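Local coordinates for putative uncharacterized protein smu.1377c (Streptococcus mutans, PDB 3L7V) that is of unknown function but, as a YrdC-like protein, probably binds double-stranded RNA and may act in tRNA modification, at residues K119-D124 with V162-V167; T232-G237 with L271-I276. One frame throughout, in Å; residues are numbered along the deposited sequence.

Contact 1 (K119-D124 with V162-V167); sequences KHWDED and VIKFGV
A Schellman motif closes helix 111-123 at Asp124, and against this helix end lies the chain that leaves strand 158-163, with Lys164 reaching over Trp121. Lys164 CE stands over the centre of the Trp121 six-membered ring, 3.5 Å from its centroid and 11° off the normal, which makes it a CH-pi contact. Lys164 NZ continues over the same face as a cation-pi partner, 4.0 Å from the centroid of the Trp121 six-membered ring. The lysine bends at chi2 (-60°) and is extended beyond, and this carries CE and NZ across the indole at about a right angle. Ile163 comes instead at the ring edge, its CG2 3.9 Å from Trp121 CE3, while Ile163 CD1 meets His120 CB at 4.1 Å. Asp124 OD1 lies against the lysine's aliphatic part, 3.4 Å from Lys164 CD. Asp124 OD1 and Lys164 NZ stay 4.9 Å apart, too far for a salt bridge; the carboxylate pairs with Lys65, whose NZ also bonds Lys164 O. His120, bonded through ND1 to Phe116 O, turns to helix 273-283. Backbone bonds of Ile163 with Leu127 and Val162 with Val95 set strand 158-163 within the mixed sheet, and the Trp121-Lys164 contact lays the end of helix 111-123 against the chain leaving it.

Contact 2 (T232-G237 with L271-I276); sequences TRYEQG and LDIDKI
Tyr234 and Leu271 meet where the loop ahead of strand 239-241 runs past the chain entering helix 273-283, and three kinds of interaction join the two segments. The polar one is a single backbone hydrogen bond, Leu271 N to Gln236 O at 3.1 Å, with an N-H...O angle of 167° that shows a nearly straight bond. Beside it the backbones come nearest at Gly237 and Leu271, whose CA atoms are 5.1 Å apart.

The second kind involves the aromatic face. Leu271 presents its backbone to the Tyr234 ring: N lies over one face, 3.6 Å from Tyr234 CG, although its hydrogen is spent on Gln236 O. Leu271 CA makes an off-centre CH-pi contact, 4.2 Å from the centroid of the Tyr234 ring and 29° from the normal. The tyrosine's CG stands anti to its own carbonyl carbon (chi1 -68°), a torsion that brings the ring over the start of the 271-276 segment.

Apolar contact is looser. Tyr234 CD1 and Leu271 CD1 are 4.4 Å apart, near the limit of touching, and Tyr234 CZ lies equally far, 4.4 Å, from Ile273 CG2. At the far end of the ring the hydroxyl makes van der Waals contact with that methyl, Tyr234 OH to Ile273 CG2 at 3.7 Å, the two side chains crossing at about a right angle.

Outside the pair, Leu271 also packs on Val66 and Gln225, and Ile273 on Val238. Gly237 O accepts a bond from Arg268 of strand 265-268, the antiparallel neighbour of strand 239-241 in the mixed sheet. The contact thus joins the chain just before one of these strands to the connection from the other into helix 273-283, whose first turn starts after Asp272.

Overall arrangement
Both segments of contact 1 precede those of contact 2 in the chain, and the centres of the two contacts lie 14 Å apart. Helix 273-283 links them directly: Ile276, within its first turns, meets His120 of helix 111-123, with Ile276 CG1 3.5 Å from His120 NE2. The same mixed sheet also connects them, because strand 158-163 of contact 1 is separated from strand 239-241, which follows the loop of contact 2, by strand 127-132 alone. Strand 265-268 comes next in the sheet and leads into helix 273-283. Contact 2 thus holds the lead-in to a helix that also packs on contact 1, and strands 239-241 and 265-268 share the sheet of contact 1.

Contact 1 (K119-D124 with V162-V167)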
loop_
_atom_site.group_PDB
_atom_site.type_symbol
_atom_site.label_atom_id
_atom_site.label_comp_id
_atom_site.label_asym_id
_atom_site.label_seq_id
_atom_site.Cartn_x
_atom_site.Cartn_y
_atom_site.Cartn_z
ATOM N N LYS A 119 13.694 -0.060 9.826
ATOM C CA LYS A 119 13.285 -0.660 11.090
ATOM C C LYS A 119 11.927 -1.349 10.991
ATOM O O LYS A 119 11.710 -2.403 11.588
ATOM C CB LYS A 119 13.239 0.388 12.202
ATOM C CG LYS A 119 13.426 -0.205 13.587
ATOM N N HIS A 120 11.000 -0.748 10.254
ATOM C CA HIS A 120 9.739 -1.427 9.996
ATOM C C HIS A 120 9.935 -2.695 9.141
ATOM O O HIS A 120 9.364 -3.738 9.467
ATOM C CB HIS A 120 8.694 -0.451 9.450
ATOM C CG HIS A 120 8.220 0.526 10.482
ATOM N ND1 HIS A 120 8.865 1.720 10.731
ATOM C CD2 HIS A 120 7.210 0.454 11.385
ATOM C CE1 HIS A 120 8.258 2.351 11.717
ATOM N NE2 HIS A 120 7.249 1.606 12.134
ATOM N N TRP A 121 10.788 -2.614 8.106
ATOM C CA TRP A 121 11.185 -3.790 7.309
ATOM C C TRP A 121 11.781 -4.936 8.156
ATOM O O TRP A 121 11.338 -6.090 8.061
ATOM C CB TRP A 121 12.173 -3.403 6.189
ATOM C CG TRP A 121 12.441 -4.547 5.202
ATOM C CD1 TRP A 121 13.440 -5.474 5.273
ATOM C CD2 TRP A 121 11.682 -4.869 4.018
ATOM N NE1 TRP A 121 13.342 -6.356 4.226
ATOM C CE2 TRP A 121 12.279 -6.001 3.437
ATOM C CE3 TRP A 121 10.545 -4.322 3.416
ATOM C CZ2 TRP A 121 11.777 -6.602 2.273
ATOM C CZ3 TRP A 121 10.045 -4.924 2.250
ATOM C CH2 TRP A 121 10.668 -6.052 1.697
ATOM N N ASP A 122 12.788 -4.607 8.972
ATOM C CA ASP A 122 13.494 -5.575 9.809
ATOM C C ASP A 122 12.579 -6.292 10.796
ATOM O O ASP A 122 12.805 -7.461 11.137
ATOM C CB ASP A 122 14.633 -4.884 10.591
ATOM C CG ASP A 122 15.826 -4.536 9.718
ATOM O OD1 ASP A 122 15.912 -5.022 8.566
ATOM O OD2 ASP A 122 16.688 -3.775 10.197
ATOM N N GLU A 123 11.570 -5.576 11.279
ATOM C CA GLU A 123 10.667 -6.101 12.296
ATOM C C GLU A 123 9.322 -6.563 11.738
ATOM O O GLU A 123 8.452 -7.018 12.480
ATOM C CB GLU A 123 10.473 -5.062 13.399
ATOM C CG GLU A 123 11.776 -4.736 14.109
ATOM C CD GLU A 123 11.582 -3.879 15.337
ATOM O OE1 GLU A 123 10.423 -3.510 15.631
ATOM O OE2 GLU A 123 12.595 -3.575 16.006
ATOM N N ASP A 124 9.165 -6.454 10.426
ATOM C CA ASP A 124 7.954 -6.913 9.745
ATOM C C ASP A 124 6.667 -6.214 10.214
ATOM O O ASP A 124 5.699 -6.873 10.584
ATOM C CB ASP A 124 7.800 -8.435 9.860
ATOM C CG ASP A 124 6.561 -8.953 9.128
ATOM O OD1 ASP A 124 6.027 -8.217 8.269
ATOM O OD2 ASP A 124 6.114 -10.087 9.411
ATOM N N VAL A 162 3.821 1.439 0.384
ATOM C CA VAL A 162 3.531 0.512 1.493
ATOM C C VAL A 162 4.458 -0.697 1.494
ATOM O O VAL A 162 4.731 -1.240 0.432
ATOM C CB VAL A 162 2.088 -0.043 1.374
ATOM C CG1 VAL A 162 1.727 -0.847 2.594
ATOM C CG2 VAL A 162 1.099 1.081 1.174
ATOM N N ILE A 163 4.907 -1.128 2.679
ATOM C CA ILE A 163 5.703 -2.359 2.855
ATOM C C ILE A 163 5.067 -3.315 3.872
ATOM O O ILE A 163 4.251 -2.897 4.681
ATOM C CB ILE A 163 7.147 -2.071 3.406
ATOM C CG1 ILE A 163 7.076 -1.207 4.680
ATOM C CG2 ILE A 163 8.048 -1.461 2.342
ATOM C CD1 ILE A 163 8.380 -1.093 5.457
ATOM N N LYS A 164 5.474 -4.589 3.836
ATOM C CA LYS A 164 5.075 -5.619 4.818
ATOM C C LYS A 164 3.569 -5.711 5.063
ATOM O O LYS A 164 3.118 -5.849 6.197
ATOM C CB LYS A 164 5.823 -5.453 6.161
ATOM C CG LYS A 164 7.346 -5.636 6.081
ATOM C CD LYS A 164 7.737 -7.035 5.573
ATOM C CE LYS A 164 9.245 -7.145 5.306
ATOM N NZ LYS A 164 9.619 -8.540 4.899
ATOM N N PHE A 165 2.805 -5.670 3.982
ATOM C CA PHE A 165 1.355 -5.590 4.046
ATOM C C PHE A 165 0.651 -6.937 4.095
ATOM O O PHE A 165 -0.555 -6.981 4.273
ATOM C CB PHE A 165 0.838 -4.793 2.836
ATOM C CG PHE A 165 1.464 -5.209 1.518
ATOM C CD1 PHE A 165 0.849 -6.148 0.706
ATOM C CD2 PHE A 165 2.669 -4.656 1.098
ATOM C CE1 PHE A 165 1.424 -6.527 -0.511
ATOM C CE2 PHE A 165 3.243 -5.027 -0.108
ATOM C CZ PHE A 165 2.618 -5.969 -0.913
ATOM N N GLY A 166 1.394 -8.026 3.915
ATOM C CA GLY A 166 0.819 -9.363 3.868
ATOM C C GLY A 166 1.584 -10.242 2.879
ATOM O O GLY A 166 1.807 -9.830 1.738
ATOM N N VAL A 167 1.977 -11.449 3.296
ATOM C CA VAL A 167 2.867 -12.301 2.493
ATOM C C VAL A 167 2.391 -12.629 1.061
ATOM O O VAL A 167 3.162 -12.518 0.095
ATOM C CB VAL A 167 3.237 -13.621 3.225
ATOM C CG1 VAL A 167 4.231 -14.440 2.393
ATOM C CG2 VAL A 167 3.841 -13.326 4.584
#

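Contact 2 (T232-G237 with L271-I276)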
loop_
_atom_site.group_PDB
_atom_site.type_symbol
_atom_site.label_atom_id
_atom_site.label_comp_id
_atom_site.label_asym_id
_atom_site.label_seq_id
_atom_site.Cartn_x
_atom_site.Cartn_y
_atom_site.Cartn_z
ATOM N N THR A 232 -13.389 -5.250 17.924
ATOM C CA THR A 232 -12.198 -4.567 18.416
ATOM C C THR A 232 -10.943 -4.670 17.535
ATOM O O THR A 232 -9.958 -3.983 17.798
ATOM C CB THR A 232 -11.847 -5.013 19.840
ATOM O OG1 THR A 232 -11.628 -6.431 19.868
ATOM C CG2 THR A 232 -12.975 -4.654 20.790
ATOM N N ARG A 233 -10.978 -5.509 16.499
ATOM C CA ARG A 233 -9.846 -5.646 15.584
ATOM C C ARG A 233 -9.705 -4.409 14.697
ATOM O O ARG A 233 -10.703 -3.799 14.315
ATOM C CB ARG A 233 -10.031 -6.870 14.680
ATOM C CG ARG A 233 -11.279 -6.785 13.801
ATOM C CD ARG A 233 -11.510 -8.060 12.985
ATOM N NE ARG A 233 -10.483 -8.253 11.961
ATOM C CZ ARG A 233 -10.488 -7.652 10.778
ATOM N NH1 ARG A 233 -11.468 -6.818 10.465
ATOM N NH2 ARG A 233 -9.510 -7.877 9.904
ATOM N N TYR A 234 -8.463 -4.052 14.359
ATOM C CA TYR A 234 -8.185 -3.048 13.328
ATOM C C TYR A 234 -8.579 -3.522 11.913
ATOM O O TYR A 234 -8.396 -4.688 11.562
ATOM C CB TYR A 234 -6.698 -2.668 13.350
ATOM C CG TYR A 234 -6.283 -1.911 14.585
ATOM C CD1 TYR A 234 -5.582 -2.535 15.610
ATOM C CD2 TYR A 234 -6.600 -0.569 14.735
ATOM C CE1 TYR A 234 -5.199 -1.835 16.750
ATOM C CE2 TYR A 234 -6.231 0.138 15.878
ATOM C CZ TYR A 234 -5.532 -0.500 16.872
ATOM O OH TYR A 234 -5.169 0.203 17.986
ATOM N N GLU A 235 -9.088 -2.609 11.093
ATOM C CA GLU A 235 -9.520 -2.962 9.741
ATOM C C GLU A 235 -8.673 -2.289 8.641
ATOM O O GLU A 235 -8.946 -2.435 7.437
ATOM C CB GLU A 235 -11.003 -2.620 9.552
ATOM C CG GLU A 235 -11.930 -3.152 10.644
ATOM C CD GLU A 235 -13.409 -3.114 10.239
ATOM O OE1 GLU A 235 -14.197 -2.404 10.899
ATOM O OE2 GLU A 235 -13.783 -3.797 9.255
ATOM N N GLN A 236 -7.640 -1.560 9.051
ATOM C CA GLN A 236 -6.794 -0.847 8.104
ATOM C C GLN A 236 -5.397 -0.641 8.691
ATOM O O GLN A 236 -5.190 -0.831 9.891
ATOM C CB GLN A 236 -7.419 0.514 7.804
ATOM C CG GLN A 236 -7.671 1.323 9.064
ATOM C CD GLN A 236 -8.622 2.481 8.855
ATOM O OE1 GLN A 236 -8.739 3.354 9.714
ATOM N NE2 GLN A 236 -9.305 2.497 7.711
ATOM N N GLY A 237 -4.445 -0.250 7.850
ATOM C CA GLY A 237 -3.109 0.072 8.321
ATOM C C GLY A 237 -2.893 1.557 8.589
ATOM O O GLY A 237 -3.693 2.400 8.155
ATOM N N LEU A 271 -3.499 -0.851 12.482
ATOM C CA LEU A 271 -2.737 -1.987 13.013
ATOM C C LEU A 271 -1.351 -1.564 13.567
ATOM O O LEU A 271 -0.582 -0.881 12.887
ATOM C CB LEU A 271 -2.560 -3.065 11.928
ATOM C CG LEU A 271 -1.991 -4.415 12.391
ATOM C CD1 LEU A 271 -2.970 -5.162 13.295
ATOM C CD2 LEU A 271 -1.568 -5.306 11.225
ATOM N N ASP A 272 -1.053 -1.977 14.797
ATOM C CA ASP A 272 0.246 -1.725 15.451
ATOM C C ASP A 272 0.620 -0.258 15.660
ATOM O O ASP A 272 1.804 0.078 15.687
ATOM C CB ASP A 272 1.394 -2.423 14.704
ATOM C CG ASP A 272 1.480 -3.908 15.009
ATOM O OD1 ASP A 272 0.971 -4.347 16.060
ATOM O OD2 ASP A 272 2.070 -4.641 14.189
ATOM N N ILE A 273 -0.370 0.613 15.816
ATOM C CA ILE A 273 -0.089 2.037 15.993
ATOM C C ILE A 273 0.847 2.290 17.200
ATOM O O ILE A 273 1.670 3.206 17.174
ATOM C CB ILE A 273 -1.401 2.886 16.089
ATOM C CG1 ILE A 273 -1.085 4.382 16.214
ATOM C CG2 ILE A 273 -2.300 2.397 17.229
ATOM C CD1 ILE A 273 -0.319 4.954 15.015
ATOM N N ASP A 274 0.727 1.469 18.244
ATOM C CA ASP A 274 1.584 1.621 19.424
ATOM C C ASP A 274 3.094 1.435 19.125
ATOM O O ASP A 274 3.930 2.200 19.617
ATOM C CB ASP A 274 1.126 0.681 20.557
ATOM C CG ASP A 274 1.275 -0.801 20.197
ATOM O OD1 ASP A 274 1.679 -1.589 21.071
ATOM O OD2 ASP A 274 1.005 -1.183 19.040
ATOM N N LYS A 275 3.449 0.432 18.326
ATOM C CA LYS A 275 4.857 0.229 17.956
ATOM C C LYS A 275 5.377 1.320 17.024
ATOM O O LYS A 275 6.543 1.703 17.084
ATOM C CB LYS A 275 5.075 -1.138 17.312
ATOM C CG LYS A 275 4.883 -2.327 18.262
ATOM C CD LYS A 275 4.805 -3.635 17.476
ATOM C CE LYS A 275 4.581 -4.826 18.399
ATOM N NZ LYS A 275 4.447 -6.096 17.635
ATOM N N ILE A 276 4.509 1.821 16.158
ATOM C CA ILE A 276 4.900 2.857 15.206
ATOM C C ILE A 276 5.174 4.235 15.837
ATOM O O ILE A 276 6.074 4.953 15.406
ATOM C CB ILE A 276 3.881 2.919 14.033
ATOM C CG1 ILE A 276 3.961 1.591 13.256
ATOM C CG2 ILE A 276 4.159 4.106 13.128
ATOM C CD1 ILE A 276 2.834 1.319 12.293
#